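Local structure of Non-sulfated chondroitin lyase E66 (Autographa californica nucleopolyhedrovirus, 3VSN) at residues A[136-141]-A[192-197]; A[178-183]-A[220-225]; A[198-203]-A[267-272]. The protein cleaves non-sulfated chondroitin as a baculovirus envelope lyase that is essential for oral infection and may open the chondroitin barrier of the insect midgut. One frame throughout, in Å; residues are numbered along the deposited sequence. Where two conformers were deposited one is given.

Contact 1. Residues A[136-141]-A[192-197]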
loop_
_atom_site.group_PDB
_atom_site.type_symbol
_atom_site.label_atom_id
_atom_site.label_comp_id
_atom_site.label_asym_id
_atom_site.label_seq_id
_atom_site.Cartn_x
_atom_site.Cartn_y
_atom_site.Cartn_z
ATOM N N ASP A 136 7.847 5.457 -28.226
ATOM C CA ASP A 136 6.548 5.631 -27.563
ATOM C C ASP A 136 5.527 4.571 -28.006
ATOM O O ASP A 136 4.442 4.888 -28.504
ATOM C CB ASP A 136 6.014 7.053 -27.783
ATOM C CG ASP A 136 6.794 8.103 -27.001
ATOM O OD1 ASP A 136 7.819 7.758 -26.373
ATOM O OD2 ASP A 136 6.378 9.281 -27.014
ATOM N N TRP A 137 5.893 3.311 -27.797
ATOM C CA TRP A 137 5.111 2.165 -28.252
ATOM C C TRP A 137 3.956 1.823 -27.343
ATOM O O TRP A 137 3.034 1.113 -27.755
ATOM C CB TRP A 137 6.029 0.955 -28.386
ATOM C CG TRP A 137 6.681 0.579 -27.075
ATOM C CD1 TRP A 137 7.927 0.980 -26.597
ATOM C CD2 TRP A 137 6.114 -0.256 -26.008
ATOM N NE1 TRP A 137 8.170 0.450 -25.353
ATOM C CE2 TRP A 137 7.122 -0.298 -24.940
ATOM C CE3 TRP A 137 4.927 -0.959 -25.843
ATOM C CZ2 TRP A 137 6.923 -1.018 -23.770
ATOM C CZ3 TRP A 137 4.734 -1.675 -24.656
ATOM C CH2 TRP A 137 5.710 -1.704 -23.647
ATOM N N TYR A 138 4.003 2.321 -26.105
ATOM C CA TYR A 138 3.105 1.885 -25.021
ATOM C C TYR A 138 1.626 1.793 -25.395
ATOM O O TYR A 138 1.021 0.726 -25.288
ATOM C CB TYR A 138 3.277 2.769 -23.776
ATOM C CG TYR A 138 2.604 2.224 -22.524
ATOM C CD1 TYR A 138 3.212 1.223 -21.765
ATOM C CD2 TYR A 138 1.367 2.715 -22.098
ATOM C CE1 TYR A 138 2.611 0.724 -20.619
ATOM C CE2 TYR A 138 0.756 2.221 -20.950
ATOM C CZ TYR A 138 1.384 1.225 -20.215
ATOM O OH TYR A 138 0.793 0.724 -19.076
ATOM N N HIS A 139 1.052 2.910 -25.827
ATOM C CA HIS A 139 -0.385 2.984 -26.078
ATOM C C HIS A 139 -0.857 2.178 -27.259
ATOM O O HIS A 139 -2.044 1.871 -27.368
ATOM C CB HIS A 139 -0.840 4.434 -26.158
ATOM C CG HIS A 139 -0.843 5.133 -24.822
ATOM N ND1 HIS A 139 -0.077 6.206 -24.560
ATOM C CD2 HIS A 139 -1.546 4.856 -23.651
ATOM C CE1 HIS A 139 -0.286 6.604 -23.291
ATOM N NE2 HIS A 139 -1.184 5.774 -22.736
ATOM N N PHE A 140 0.070 1.802 -28.136
ATOM C CA PHE A 140 -0.260 0.954 -29.281
ATOM C C PHE A 140 -0.362 -0.521 -28.892
ATOM O O PHE A 140 -1.216 -1.246 -29.406
ATOM C CB PHE A 140 0.755 1.154 -30.414
ATOM C CG PHE A 140 0.831 2.571 -30.908
ATOM C CD1 PHE A 140 -0.145 3.077 -31.761
ATOM C CD2 PHE A 140 1.870 3.407 -30.509
ATOM C CE1 PHE A 140 -0.084 4.391 -32.211
ATOM C CE2 PHE A 140 1.939 4.717 -30.957
ATOM C CZ PHE A 140 0.961 5.210 -31.808
ATOM N N THR A 141 0.506 -0.949 -27.978
ATOM C CA THR A 141 0.580 -2.341 -27.534
ATOM C C THR A 141 -0.341 -2.629 -26.342
ATOM O O THR A 141 -0.945 -3.707 -26.253
ATOM C CB THR A 141 2.036 -2.702 -27.162
ATOM O OG1 THR A 141 2.850 -2.667 -28.338
ATOM C CG2 THR A 141 2.128 -4.076 -26.536
ATOM N N SER A 192 2.872 -7.762 -20.381
ATOM C CA SER A 192 2.306 -9.021 -20.873
ATOM C C SER A 192 0.967 -9.353 -20.211
ATOM O O SER A 192 0.079 -9.912 -20.852
ATOM C CB SER A 192 3.304 -10.179 -20.726
ATOM O OG SER A 192 3.349 -10.686 -19.402
ATOM N N MET A 193 0.818 -8.991 -18.939
ATOM C CA MET A 193 -0.446 -9.215 -18.233
ATOM C C MET A 193 -1.601 -8.425 -18.854
ATOM O O MET A 193 -2.719 -8.930 -18.945
ATOM C CB MET A 193 -0.302 -8.914 -16.736
ATOM C CG MET A 193 0.586 -9.915 -16.010
ATOM S SD MET A 193 0.546 -9.755 -14.215
ATOM C CE MET A 193 1.775 -8.485 -13.957
ATOM N N ARG A 194 -1.314 -7.199 -19.286
ATOM C CA ARG A 194 -2.284 -6.367 -20.001
ATOM C C ARG A 194 -2.631 -6.977 -21.359
ATOM O O ARG A 194 -3.804 -7.152 -21.681
ATOM C CB ARG A 194 -1.746 -4.942 -20.198
ATOM C CG ARG A 194 -1.476 -4.164 -18.915
ATOM C CD ARG A 194 -2.754 -3.761 -18.184
ATOM N NE ARG A 194 -3.518 -2.730 -18.892
ATOM C CZ ARG A 194 -3.251 -1.426 -18.847
ATOM N NH1 ARG A 194 -2.229 -0.973 -18.132
ATOM N NH2 ARG A 194 -4.007 -0.571 -19.522
ATOM N N MET A 195 -1.596 -7.316 -22.128
ATOM C CA MET A 195 -1.732 -7.821 -23.503
ATOM C C MET A 195 -2.522 -9.120 -23.630
ATOM O O MET A 195 -3.280 -9.300 -24.583
ATOM C CB MET A 195 -0.350 -8.026 -24.121
ATOM C CG MET A 195 0.439 -6.748 -24.333
ATOM S SD MET A 195 2.212 -7.066 -24.416
ATOM C CE MET A 195 2.373 -7.876 -26.006
ATOM N N GLY A 196 -2.336 -10.029 -22.678
ATOM C CA GLY A 196 -2.963 -11.347 -22.749
ATOM C C GLY A 196 -4.480 -11.336 -22.743
ATOM O O GLY A 196 -5.106 -12.235 -23.303
ATOM N N VAL A 197 -5.071 -10.322 -22.110
ATOM C CA VAL A 197 -6.528 -10.236 -21.984
ATOM C C VAL A 197 -7.229 -9.975 -23.335
ATOM O O VAL A 197 -8.083 -10.771 -23.738
ATOM C CB VAL A 197 -6.966 -9.218 -20.899
ATOM C CG1 VAL A 197 -8.482 -9.100 -20.848
ATOM C CG2 VAL A 197 -6.421 -9.619 -19.532
#

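Contact 2. Residues A[178-183]-A[220-225]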
loop_
_atom_site.group_PDB
_atom_site.type_symbol
_atom_site.label_atom_id
_atom_site.label_comp_id
_atom_site.label_asym_id
_atom_site.label_seq_id
_atom_site.Cartn_x
_atom_site.Cartn_y
_atom_site.Cartn_z
ATOM N N THR A 178 0.722 -12.504 -31.056
ATOM C CA THR A 178 0.685 -13.457 -29.946
ATOM C C THR A 178 0.359 -12.691 -28.662
ATOM O O THR A 178 0.264 -11.466 -28.675
ATOM C CB THR A 178 2.020 -14.214 -29.754
ATOM O OG1 THR A 178 2.978 -13.348 -29.133
ATOM C CG2 THR A 178 2.573 -14.743 -31.082
ATOM N N ALA A 179 0.200 -13.420 -27.560
ATOM C CA ALA A 179 -0.065 -12.821 -26.252
ATOM C C ALA A 179 1.079 -11.938 -25.735
ATOM O O ALA A 179 0.857 -11.044 -24.909
ATOM C CB ALA A 179 -0.388 -13.910 -25.242
ATOM N N VAL A 180 2.293 -12.184 -26.230
ATOM C CA VAL A 180 3.494 -11.535 -25.691
ATOM C C VAL A 180 4.347 -10.802 -26.735
ATOM O O VAL A 180 5.458 -10.356 -26.435
ATOM C CB VAL A 180 4.375 -12.535 -24.900
ATOM C CG1 VAL A 180 3.644 -13.030 -23.661
ATOM C CG2 VAL A 180 4.808 -13.705 -25.777
ATOM N N ASN A 181 3.824 -10.671 -27.951
ATOM C CA ASN A 181 4.550 -10.007 -29.027
ATOM C C ASN A 181 3.719 -8.900 -29.654
ATOM O O ASN A 181 2.545 -9.096 -29.967
ATOM C CB ASN A 181 4.979 -11.015 -30.098
ATOM C CG ASN A 181 6.019 -11.999 -29.595
ATOM O OD1 ASN A 181 7.203 -11.680 -29.517
ATOM N ND2 ASN A 181 5.583 -13.209 -29.270
ATOM N N SER A 182 4.335 -7.734 -29.821
ATOM C CA SER A 182 3.689 -6.610 -30.483
ATOM C C SER A 182 4.719 -5.734 -31.175
ATOM O O SER A 182 5.713 -5.334 -30.564
ATOM C CB SER A 182 2.875 -5.784 -29.488
ATOM O OG SER A 182 2.277 -4.662 -30.117
ATOM N N MET A 183 4.466 -5.451 -32.454
ATOM C CA MET A 183 5.299 -4.568 -33.279
ATOM C C MET A 183 6.793 -4.913 -33.221
ATOM O O MET A 183 7.644 -4.027 -33.132
ATOM C CB MET A 183 5.049 -3.093 -32.928
ATOM C CG MET A 183 3.573 -2.718 -32.824
ATOM S SD MET A 183 3.237 -0.950 -32.686
ATOM C CE MET A 183 4.057 -0.533 -31.148
ATOM N N GLN A 220 1.357 -19.443 -22.038
ATOM C CA GLN A 220 2.135 -20.196 -21.049
ATOM C C GLN A 220 3.122 -19.300 -20.295
ATOM O O GLN A 220 3.314 -19.462 -19.091
ATOM C CB GLN A 220 2.861 -21.377 -21.701
ATOM C CG GLN A 220 1.940 -22.508 -22.142
ATOM C CD GLN A 220 1.405 -23.331 -20.983
ATOM O OE1 GLN A 220 0.192 -23.469 -20.813
ATOM N NE2 GLN A 220 2.307 -23.881 -20.179
ATOM N N GLU A 221 3.732 -18.352 -21.005
ATOM C CA GLU A 221 4.615 -17.364 -20.383
ATOM C C GLU A 221 3.849 -16.485 -19.387
ATOM O O GLU A 221 4.331 -16.226 -18.279
ATOM C CB GLU A 221 5.304 -16.499 -21.439
ATOM C CG GLU A 221 6.337 -17.246 -22.270
ATOM C CD GLU A 221 6.997 -16.387 -23.335
ATOM O OE1 GLU A 221 6.798 -15.153 -23.348
ATOM O OE2 GLU A 221 7.732 -16.955 -24.168
ATOM N N ILE A 222 2.654 -16.046 -19.787
ATOM C CA ILE A 222 1.805 -15.213 -18.933
ATOM C C ILE A 222 1.324 -15.983 -17.700
ATOM O O ILE A 222 1.329 -15.440 -16.592
ATOM C CB ILE A 222 0.618 -14.594 -19.717
ATOM C CG1 ILE A 222 1.136 -13.562 -20.726
ATOM C CG2 ILE A 222 -0.390 -13.946 -18.769
ATOM C CD1 ILE A 222 0.107 -13.104 -21.737
ATOM N N LEU A 223 0.929 -17.242 -17.890
ATOM C CA LEU A 223 0.503 -18.096 -16.773
ATOM C C LEU A 223 1.593 -18.219 -15.707
ATOM O O LEU A 223 1.304 -18.238 -14.511
ATOM C CB LEU A 223 0.068 -19.482 -17.261
ATOM C CG LEU A 223 -1.178 -19.576 -18.150
ATOM C CD1 LEU A 223 -1.404 -21.017 -18.579
ATOM C CD2 LEU A 223 -2.421 -19.017 -17.469
ATOM N N ASN A 224 2.844 -18.290 -16.152
ATOM C CA ASN A 224 3.984 -18.279 -15.247
ATOM C C ASN A 224 4.093 -16.938 -14.524
ATOM O O ASN A 224 4.270 -16.893 -13.303
ATOM C CB ASN A 224 5.278 -18.575 -16.008
ATOM C CG ASN A 224 6.315 -19.261 -15.143
ATOM O OD1 ASN A 224 7.299 -18.649 -14.729
ATOM N ND2 ASN A 224 6.094 -20.540 -14.858
ATOM N N THR A 225 3.967 -15.852 -15.286
ATOM C CA THR A 225 4.053 -14.495 -14.750
ATOM C C THR A 225 2.989 -14.222 -13.674
ATOM O O THR A 225 3.278 -13.570 -12.666
ATOM C CB THR A 225 3.989 -13.448 -15.888
ATOM O OG1 THR A 225 5.112 -13.630 -16.762
ATOM C CG2 THR A 225 4.015 -12.012 -15.345
#

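Contact 3. Residues A[198-203]-A[267-272]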
loop_
_atom_site.group_PDB
_atom_site.type_symbol
_atom_site.label_atom_id
_atom_site.label_comp_id
_atom_site.label_asym_id
_atom_site.label_seq_id
_atom_site.Cartn_x
_atom_site.Cartn_y
_atom_site.Cartn_z
ATOM N N PRO A 198 -6.880 -8.869 -24.035
ATOM C CA PRO A 198 -7.477 -8.686 -25.363
ATOM C C PRO A 198 -6.984 -9.703 -26.394
ATOM O O PRO A 198 -7.734 -10.042 -27.314
ATOM C CB PRO A 198 -7.055 -7.265 -25.759
ATOM C CG PRO A 198 -5.869 -6.959 -24.909
ATOM C CD PRO A 198 -6.123 -7.674 -23.617
ATOM N N TYR A 199 -5.751 -10.191 -26.249
ATOM C CA TYR A 199 -5.272 -11.238 -27.155
ATOM C C TYR A 199 -6.136 -12.496 -27.066
ATOM O O TYR A 199 -6.572 -13.020 -28.096
ATOM C CB TYR A 199 -3.796 -11.600 -26.943
ATOM C CG TYR A 199 -3.391 -12.791 -27.795
ATOM C CD1 TYR A 199 -3.114 -12.636 -29.154
ATOM C CD2 TYR A 199 -3.333 -14.076 -27.253
ATOM C CE1 TYR A 199 -2.771 -13.723 -29.943
ATOM C CE2 TYR A 199 -2.985 -15.169 -28.033
ATOM C CZ TYR A 199 -2.703 -14.983 -29.376
ATOM O OH TYR A 199 -2.360 -16.060 -30.156
ATOM N N THR A 200 -6.368 -12.980 -25.846
ATOM C CA THR A 200 -7.209 -14.160 -25.636
ATOM C C THR A 200 -8.595 -13.966 -26.255
ATOM O O THR A 200 -9.106 -14.864 -26.935
ATOM C CB THR A 200 -7.336 -14.516 -24.141
ATOM O OG1 THR A 200 -6.046 -14.854 -23.627
ATOM C CG2 THR A 200 -8.269 -15.704 -23.935
ATOM N N TYR A 201 -9.189 -12.796 -26.028
ATOM C CA TYR A 201 -10.477 -12.468 -26.627
ATOM C C TYR A 201 -10.426 -12.486 -28.162
ATOM O O TYR A 201 -11.343 -13.007 -28.802
ATOM C CB TYR A 201 -11.016 -11.129 -26.110
ATOM C CG TYR A 201 -12.351 -10.750 -26.723
ATOM C CD1 TYR A 201 -13.478 -11.558 -26.547
ATOM C CD2 TYR A 201 -12.483 -9.594 -27.491
ATOM C CE1 TYR A 201 -14.697 -11.217 -27.117
ATOM C CE2 TYR A 201 -13.696 -9.246 -28.061
ATOM C CZ TYR A 201 -14.794 -10.060 -27.878
ATOM O OH TYR A 201 -15.992 -9.699 -28.445
ATOM N N SER A 202 -9.358 -11.943 -28.744
ATOM C CA SER A 202 -9.206 -11.949 -30.204
ATOM C C SER A 202 -9.160 -13.374 -30.762
ATOM O O SER A 202 -9.722 -13.645 -31.823
ATOM C CB SER A 202 -7.991 -11.131 -30.663
ATOM O OG SER A 202 -6.766 -11.787 -30.381
ATOM N N GLN A 203 -8.507 -14.279 -30.032
ATOM C CA GLN A 203 -8.468 -15.694 -30.411
ATOM C C GLN A 203 -9.831 -16.378 -30.286
ATOM O O GLN A 203 -10.181 -17.236 -31.103
ATOM C CB GLN A 203 -7.405 -16.447 -29.609
ATOM C CG GLN A 203 -5.974 -16.180 -30.052
ATOM C CD GLN A 203 -5.633 -16.823 -31.386
ATOM O OE1 GLN A 203 -5.930 -16.276 -32.450
ATOM N NE2 GLN A 203 -4.991 -17.983 -31.333
ATOM N N TYR A 267 -11.118 -16.229 -14.975
ATOM C CA TYR A 267 -12.260 -16.615 -15.800
ATOM C C TYR A 267 -11.820 -17.496 -16.971
ATOM O O TYR A 267 -12.398 -18.561 -17.200
ATOM C CB TYR A 267 -13.038 -15.398 -16.323
ATOM C CG TYR A 267 -14.253 -15.809 -17.132
ATOM C CD1 TYR A 267 -14.131 -16.181 -18.474
ATOM C CD2 TYR A 267 -15.517 -15.867 -16.550
ATOM C CE1 TYR A 267 -15.230 -16.589 -19.210
ATOM C CE2 TYR A 267 -16.624 -16.268 -17.284
ATOM C CZ TYR A 267 -16.473 -16.626 -18.612
ATOM O OH TYR A 267 -17.561 -17.023 -19.349
ATOM N N TYR A 268 -10.805 -17.036 -17.703
ATOM C CA TYR A 268 -10.279 -17.731 -18.879
ATOM C C TYR A 268 -9.746 -19.132 -18.578
ATOM O O TYR A 268 -10.099 -20.099 -19.264
ATOM C CB TYR A 268 -9.119 -16.944 -19.496
ATOM C CG TYR A 268 -9.440 -15.685 -20.278
ATOM C CD1 TYR A 268 -10.607 -15.562 -21.036
ATOM C CD2 TYR A 268 -8.525 -14.635 -20.308
ATOM C CE1 TYR A 268 -10.866 -14.408 -21.769
ATOM C CE2 TYR A 268 -8.774 -13.481 -21.032
ATOM C CZ TYR A 268 -9.943 -13.371 -21.760
ATOM O OH TYR A 268 -10.168 -12.221 -22.481
ATOM N N PHE A 269 -8.881 -19.233 -17.567
ATOM C CA PHE A 269 -8.064 -20.433 -17.382
ATOM C C PHE A 269 -8.229 -21.154 -16.038
ATOM O O PHE A 269 -7.540 -22.140 -15.774
ATOM C CB PHE A 269 -6.588 -20.125 -17.683
ATOM C CG PHE A 269 -6.367 -19.446 -19.012
ATOM C CD1 PHE A 269 -6.770 -20.057 -20.201
ATOM C CD2 PHE A 269 -5.759 -18.197 -19.080
ATOM C CE1 PHE A 269 -6.578 -19.433 -21.423
ATOM C CE2 PHE A 269 -5.559 -17.569 -20.301
ATOM C CZ PHE A 269 -5.971 -18.188 -21.475
ATOM N N GLY A 270 -9.144 -20.670 -15.201
ATOM C CA GLY A 270 -9.543 -21.396 -13.993
ATOM C C GLY A 270 -8.957 -20.886 -12.691
ATOM O O GLY A 270 -8.051 -20.050 -12.680
ATOM N N ASP A 271 -9.472 -21.427 -11.589
ATOM C CA ASP A 271 -9.122 -20.994 -10.236
ATOM C C ASP A 271 -7.725 -21.407 -9.765
ATOM O O ASP A 271 -7.334 -21.068 -8.648
ATOM C CB ASP A 271 -10.164 -21.515 -9.232
ATOM C CG ASP A 271 -11.550 -20.942 -9.466
ATOM O OD1 ASP A 271 -11.671 -19.725 -9.722
ATOM O OD2 ASP A 271 -12.529 -21.716 -9.385
ATOM N N GLU A 272 -6.978 -22.127 -10.602
ATOM C CA GLU A 272 -5.663 -22.631 -10.204
ATOM C C GLU A 272 -4.489 -21.792 -10.710
ATOM O O GLU A 272 -3.373 -21.919 -10.204
ATOM C CB GLU A 272 -5.494 -24.101 -10.613
ATOM C CG GLU A 272 -5.740 -25.096 -9.486
ATOM C CD GLU A 272 -7.180 -25.116 -9.010
ATOM O OE1 GLU A 272 -7.398 -25.152 -7.778
ATOM O OE2 GLU A 272 -8.097 -25.097 -9.864
#

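Contact 1. Residues A[136-141]-A[192-197]
Thr141 and Met195 mark the closest backbone approach, with 7.2 Å between Thr141 CA and Met195 CA. Thr141 lies in the first turns of helix 138-154, and Met195 is mid-way along helix 189-205. Both belong to the alpha/alpha-toroid domain of this polysaccharide lyase. Residues 139-141 form a wider pi-type turn, and Trp137 O accepts from both Phe140 N and Thr141 N.

The apolar half of the contact is one methyl against a thioether. Thr141 CG2 is 3.7 Å from Met195 SD and also touches Met195 CE and CG. The methionine chain bends at its last torsion (chi3 72°), which folds CE back onto the methyl that SD already touches. Thr141 OG1 turns to Ser182 OG instead.

The polar half is held through a third residue. The planes of the Tyr138 ring and the Arg194 guanidinium are 77° apart. Glu51 OE1 is hydrogen-bonded to Tyr138 OH and forms a salt bridge with Arg194 NH1, while Arg194 NE pairs with Glu146. The two acids probably fix the guanidinium. The catalytic Asn191 is close to the Tyr138 side chain. Tyr138 OH lies 3.6 Å from Arg194 NH1, placed obliquely to the guanidinium plane.

Contact 2. Residues A[178-183]-A[220-225]
Val180 and Ala179 meet Ile222 through apolar packing. The loop before strand 181-182 lies here against helix 217-225 in the toroid domain. Ala179 CB touches the end of the isoleucine, 3.6 Å from Ile222 CD1. Val180 CG1 lies 3.9 Å from Ile222 CG1, and these two side chains run past each other in opposite directions. The isoleucine is extended (chi2 168°), which carries CD1 to the alanine methyl.

A carboxylate adds a second kind of contact. Glu221 crosses Val180 at about a right angle. Its OE1 rests against both valine methyls, 3.5 Å from Val180 CG2 and 3.8 Å from Val180 CG1. The extended glutamate chain reaches along the edge of the apolar patch.

Hydrogen bonds shape the loop from within. Thr178 OG1 accepts from Val180 N at 3.2 Å, an ST turn. It also accepts from Asn181 ND2 at 2.6 Å, nearly in the plane of that amide. One hydroxyl thus ties down the turn that presents Ala179 and Val180.

Helix 189-205 flanks the contact: Ser192 touches Val180 and Ile222, and Tyr199 touches Ala179. His186 of strand 185-186 packs on Val180 and Glu221.

Contact 3. Residues A[198-203]-A[267-272]
Thr200 points its methyl straight at the ring of Tyr268. CG2 stands 3.4 Å from the ring centroid and only 5° off the ring normal, a well-centred CH-pi contact between two helices of the toroid domain. Chi1 of Thr200 (-63°) sets OG1 beside the backbone N and leaves CG2 anti to it. From there OG1 bonds back to Gly196 O, one turn earlier in the same helix. The methyl is therefore left to face the ring, and Thr200 CB lies over the same ring nearer its rim, 3.6 Å from Tyr268 CE2.

The hydroxyl of Tyr268 carries on past the threonine. It lies 3.9 Å from Tyr201 CB, and its hydrogen bond goes to Val197 O.

Phe269 meets the threonine differently. Its ring turns an edge to Thr200, with CZ 4.0 Å from Thr200 OG1. One face of this ring is covered by Tyr268 CB, 3.5 Å above its centre. The two neighbouring aromatics thus both meet the threonine, one by face and one by edge. Helix 262-269 ends here, and Gly270 leaves it with positive phi.

Leu210 of helix 210-214 packs on Thr200 and Tyr268. Ile219 of helix 217-225 touches Thr200 and Phe269. Met149 of helix 138-154 packs on Tyr268, and Tyr201 reaches Thr152 and Ile153 of that helix.

In the fold
All three contacts lie in the helical toroid domain, on the same side of the chain's centre. Contacts 1 and 3 both use helix 189-205 and follow one another along the chain, with centres about 16 Å apart. They join where Val197 O meets Tyr268 OH. Contact 2 alternates with each of the others in sequence, and its centre is about 10 Å from contact 1 and 12 Å from contact 3. Thr141 OG1 and Ser182 OG link it to contact 1, and Tyr199 packs on its loop from contact 3. Helix 189-205 thus connects the three, and its catalytic Asn191 lies near contact 1, while contact 3 is away from the annotated sites.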